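Local atomic coordinates of Bse634I restriction endonuclease (PDB entry 1KNV), a protein that probably cleaves double-stranded DNA as a type II restriction endonuclease of the PDDEXK nuclease clan, a metal-dependent hydrolase. Residues L209-F220 with K231-A239. Numbering follows the deposited sequence.
Sequences LVHEGNILKSLF and KAEFKYYGA
Within the PDDEXK core of Bse634I, helix 203-227 packs on strand 235-240 and the residues leading into it, through Tyr236, Phe234 and Phe220. The local axes approach to 8.6 Å and run nearly antiparallel, at 163°. One face of the Tyr236 ring is turned to the helix backbone, with Gly213 N, offset toward the rim, and Glu212 C over it. Having no side chain, Gly213 lets the ring come close: Gly213 CA is 3.4 Å from Tyr236 CD1. Gly213 CA and Tyr236 CA, 5.7 Å apart, are the nearest of the three registered pairs. The CB bond of Tyr236 points toward the helix, and with CG anti to the backbone N (chi1 179°) the ring extends over Gly213. Tyr236 OH is modelled 2.3 Å from Glu212 OE2, a hydrogen bond whose length is doubtfully short. The carboxylate plane is nearly perpendicular to the ring. Its other oxygen, OE1, bonds Ser143. These two elements are the second and third of a beta-alpha-beta unit that starts with strand 191-198. Leu197 there and Asp146, near Glu212, bind calcium in a structure of this protein; none is bound to this chain here. Toward the helix C-terminus, Phe234 CB sits over the centre of the Phe220 ring, 3.4 Å from its centroid, a CH-pi contact. Ala232 C lies at that ring's edge. The extended Lys217 chain passes alongside the strand, Lys217 CE 3.7 Å from Tyr236 N, and carries NZ into salt bridges with Asp272 and Glu268; Asp272 also accepts a bond from Tyr236 N.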
loop_
_atom_site.group_PDB
_atom_site.type_symbol
_atom_site.label_atom_id
_atom_site.label_comp_id
_atom_site.label_asym_id
_atom_site.label_seq_id
_atom_site.Cartn_x
_atom_site.Cartn_y
_atom_site.Cartn_z
ATOM N N LEU B 209 11.107 -23.791 -4.688
ATOM C CA LEU B 209 11.462 -23.048 -3.489
ATOM C C LEU B 209 11.069 -21.603 -3.692
ATOM O O LEU B 209 10.429 -21.003 -2.840
ATOM C CB LEU B 209 12.962 -23.120 -3.226
ATOM C CG LEU B 209 13.457 -24.486 -2.770
ATOM C CD1 LEU B 209 14.958 -24.461 -2.592
ATOM C CD2 LEU B 209 12.766 -24.850 -1.471
ATOM N N VAL B 210 11.445 -21.050 -4.840
ATOM C CA VAL B 210 11.147 -19.657 -5.150
ATOM C C VAL B 210 9.654 -19.340 -5.118
ATOM O O VAL B 210 9.234 -18.364 -4.508
ATOM C CB VAL B 210 11.730 -19.259 -6.537
ATOM C CG1 VAL B 210 11.239 -17.898 -6.931
ATOM C CG2 VAL B 210 13.257 -19.255 -6.487
ATOM N N HIS B 211 8.844 -20.168 -5.763
ATOM C CA HIS B 211 7.415 -19.902 -5.799
ATOM C C HIS B 211 6.766 -20.072 -4.441
ATOM O O HIS B 211 5.922 -19.276 -4.045
ATOM C CB HIS B 211 6.716 -20.811 -6.802
ATOM C CG HIS B 211 5.254 -20.525 -6.935
ATOM N ND1 HIS B 211 4.774 -19.288 -7.307
ATOM C CD2 HIS B 211 4.166 -21.295 -6.687
ATOM C CE1 HIS B 211 3.453 -19.307 -7.279
ATOM N NE2 HIS B 211 3.059 -20.513 -6.906
ATOM N N GLU B 212 7.159 -21.120 -3.730
ATOM C CA GLU B 212 6.606 -21.387 -2.414
ATOM C C GLU B 212 6.927 -20.235 -1.462
ATOM O O GLU B 212 6.084 -19.825 -0.667
ATOM C CB GLU B 212 7.135 -22.723 -1.879
ATOM C CG GLU B 212 6.739 -22.999 -0.444
ATOM C CD GLU B 212 6.757 -24.474 -0.090
ATOM O OE1 GLU B 212 5.748 -25.161 -0.358
ATOM O OE2 GLU B 212 7.775 -24.952 0.453
ATOM N N GLY B 213 8.137 -19.698 -1.558
ATOM C CA GLY B 213 8.502 -18.579 -0.707
ATOM C C GLY B 213 7.629 -17.371 -1.002
ATOM O O GLY B 213 7.222 -16.656 -0.092
ATOM N N ASN B 214 7.337 -17.130 -2.275
ATOM C CA ASN B 214 6.490 -15.999 -2.652
ATOM C C ASN B 214 5.068 -16.175 -2.168
ATOM O O ASN B 214 4.459 -15.225 -1.681
ATOM C CB ASN B 214 6.482 -15.818 -4.166
ATOM C CG ASN B 214 7.595 -14.926 -4.632
ATOM O OD1 ASN B 214 7.610 -13.733 -4.319
ATOM N ND2 ASN B 214 8.547 -15.492 -5.373
ATOM N N ILE B 215 4.550 -17.396 -2.307
ATOM C CA ILE B 215 3.183 -17.734 -1.894
ATOM C C ILE B 215 2.974 -17.585 -0.389
ATOM O O ILE B 215 2.015 -16.935 0.055
ATOM C CB ILE B 215 2.809 -19.186 -2.307
ATOM C CG1 ILE B 215 2.573 -19.251 -3.810
ATOM C CG2 ILE B 215 1.542 -19.637 -1.589
ATOM C CD1 ILE B 215 1.332 -18.479 -4.243
ATOM N N LEU B 216 3.870 -18.180 0.392
ATOM C CA LEU B 216 3.757 -18.117 1.837
ATOM C C LEU B 216 4.067 -16.736 2.421
ATOM O O LEU B 216 3.342 -16.246 3.288
ATOM C CB LEU B 216 4.657 -19.180 2.470
ATOM C CG LEU B 216 4.254 -20.619 2.133
ATOM C CD1 LEU B 216 5.289 -21.578 2.677
ATOM C CD2 LEU B 216 2.870 -20.920 2.716
ATOM N N LYS B 217 5.141 -16.104 1.960
ATOM C CA LYS B 217 5.484 -14.785 2.474
ATOM C C LYS B 217 4.419 -13.733 2.152
ATOM O O LYS B 217 4.131 -12.867 2.977
ATOM C CB LYS B 217 6.838 -14.324 1.934
ATOM C CG LYS B 217 8.022 -14.971 2.613
ATOM C CD LYS B 217 9.297 -14.246 2.215
ATOM C CE LYS B 217 10.441 -14.682 3.080
ATOM N NZ LYS B 217 11.597 -13.769 2.918
ATOM N N SER B 218 3.844 -13.786 0.959
ATOM C CA SER B 218 2.825 -12.809 0.622
ATOM C C SER B 218 1.579 -13.055 1.480
ATOM O O SER B 218 0.893 -12.110 1.888
ATOM C CB SER B 218 2.487 -12.880 -0.867
ATOM O OG SER B 218 1.960 -14.143 -1.232
ATOM N N LEU B 219 1.303 -14.326 1.772
ATOM C CA LEU B 219 0.153 -14.682 2.595
ATOM C C LEU B 219 0.326 -14.049 3.973
ATOM O O LEU B 219 -0.618 -13.486 4.540
ATOM C CB LEU B 219 0.045 -16.201 2.745
ATOM C CG LEU B 219 -1.173 -16.750 3.500
ATOM C CD1 LEU B 219 -2.420 -16.587 2.641
ATOM C CD2 LEU B 219 -0.968 -18.227 3.828
ATOM N N PHE B 220 1.544 -14.145 4.501
ATOM C CA PHE B 220 1.872 -13.595 5.813
ATOM C C PHE B 220 1.809 -12.070 5.773
ATOM O O PHE B 220 1.360 -11.433 6.722
ATOM C CB PHE B 220 3.277 -14.046 6.233
ATOM C CG PHE B 220 3.573 -13.851 7.701
ATOM C CD1 PHE B 220 3.107 -14.759 8.649
ATOM C CD2 PHE B 220 4.341 -12.768 8.134
ATOM C CE1 PHE B 220 3.406 -14.593 10.006
ATOM C CE2 PHE B 220 4.640 -12.597 9.485
ATOM C CZ PHE B 220 4.175 -13.509 10.422
ATOM N N LYS B 231 5.580 -5.573 12.985
ATOM C CA LYS B 231 6.711 -6.300 13.537
ATOM C C LYS B 231 6.689 -7.816 13.374
ATOM O O LYS B 231 7.682 -8.486 13.655
ATOM C CB LYS B 231 6.834 -5.957 15.019
ATOM C CG LYS B 231 6.797 -4.463 15.299
ATOM C CD LYS B 231 7.948 -3.742 14.611
ATOM C CE LYS B 231 7.926 -2.256 14.920
ATOM N NZ LYS B 231 9.139 -1.581 14.390
ATOM N N ALA B 232 5.565 -8.364 12.920
ATOM C CA ALA B 232 5.457 -9.807 12.768
ATOM C C ALA B 232 6.419 -10.164 11.634
ATOM O O ALA B 232 6.522 -9.431 10.651
ATOM C CB ALA B 232 4.044 -10.192 12.401
ATOM N N GLU B 233 7.129 -11.277 11.778
ATOM C CA GLU B 233 8.091 -11.723 10.774
ATOM C C GLU B 233 7.944 -13.186 10.404
ATOM O O GLU B 233 7.733 -14.035 11.268
ATOM C CB GLU B 233 9.518 -11.546 11.282
ATOM C CG GLU B 233 10.129 -10.187 11.087
ATOM C CD GLU B 233 11.599 -10.195 11.458
ATOM O OE1 GLU B 233 11.916 -10.307 12.671
ATOM O OE2 GLU B 233 12.434 -10.107 10.528
ATOM N N PHE B 234 8.061 -13.479 9.116
ATOM C CA PHE B 234 8.011 -14.855 8.663
ATOM C C PHE B 234 9.085 -15.035 7.608
ATOM O O PHE B 234 9.074 -14.343 6.591
ATOM C CB PHE B 234 6.673 -15.209 8.049
ATOM C CG PHE B 234 6.627 -16.604 7.509
ATOM C CD1 PHE B 234 6.576 -17.692 8.370
ATOM C CD2 PHE B 234 6.678 -16.832 6.140
ATOM C CE1 PHE B 234 6.576 -18.986 7.875
ATOM C CE2 PHE B 234 6.677 -18.124 5.630
ATOM C CZ PHE B 234 6.626 -19.203 6.499
ATOM N N LYS B 235 10.009 -15.958 7.860
ATOM C CA LYS B 235 11.097 -16.236 6.934
ATOM C C LYS B 235 10.890 -17.599 6.288
ATOM O O LYS B 235 10.390 -18.525 6.915
ATOM C CB LYS B 235 12.422 -16.244 7.678
ATOM C CG LYS B 235 12.770 -14.946 8.356
ATOM C CD LYS B 235 13.440 -13.995 7.395
ATOM C CE LYS B 235 13.916 -12.739 8.110
ATOM N NZ LYS B 235 12.765 -11.933 8.616
ATOM N N TYR B 236 11.290 -17.723 5.033
ATOM C CA TYR B 236 11.166 -18.984 4.332
ATOM C C TYR B 236 12.541 -19.401 3.844
ATOM O O TYR B 236 13.280 -18.595 3.281
ATOM C CB TYR B 236 10.194 -18.848 3.164
ATOM C CG TYR B 236 10.041 -20.126 2.383
ATOM C CD1 TYR B 236 10.737 -20.321 1.192
ATOM C CD2 TYR B 236 9.241 -21.168 2.861
ATOM C CE1 TYR B 236 10.646 -21.523 0.491
ATOM C CE2 TYR B 236 9.146 -22.372 2.173
ATOM C CZ TYR B 236 9.853 -22.545 0.988
ATOM O OH TYR B 236 9.783 -23.744 0.304
ATOM N N TYR B 237 12.882 -20.666 4.068
ATOM C CA TYR B 237 14.190 -21.196 3.683
ATOM C C TYR B 237 14.144 -22.439 2.797
ATOM O O TYR B 237 13.143 -23.151 2.724
ATOM C CB TYR B 237 14.992 -21.560 4.931
ATOM C CG TYR B 237 15.210 -20.424 5.888
ATOM C CD1 TYR B 237 16.283 -19.553 5.731
ATOM C CD2 TYR B 237 14.331 -20.209 6.944
ATOM C CE1 TYR B 237 16.480 -18.493 6.611
ATOM C CE2 TYR B 237 14.513 -19.158 7.824
ATOM C CZ TYR B 237 15.588 -18.304 7.654
ATOM O OH TYR B 237 15.778 -17.275 8.540
ATOM N N GLY B 238 15.265 -22.691 2.138
ATOM C CA GLY B 238 15.388 -23.866 1.308
ATOM C C GLY B 238 16.560 -24.666 1.849
ATOM O O GLY B 238 17.506 -24.099 2.392
ATOM N N ALA B 239 16.482 -25.987 1.736
ATOM C CA ALA B 239 17.552 -26.880 2.176
ATOM C C ALA B 239 17.705 -27.949 1.094
ATOM O O ALA B 239 16.757 -28.681 0.801
ATOM C CB ALA B 239 17.201 -27.529 3.503
#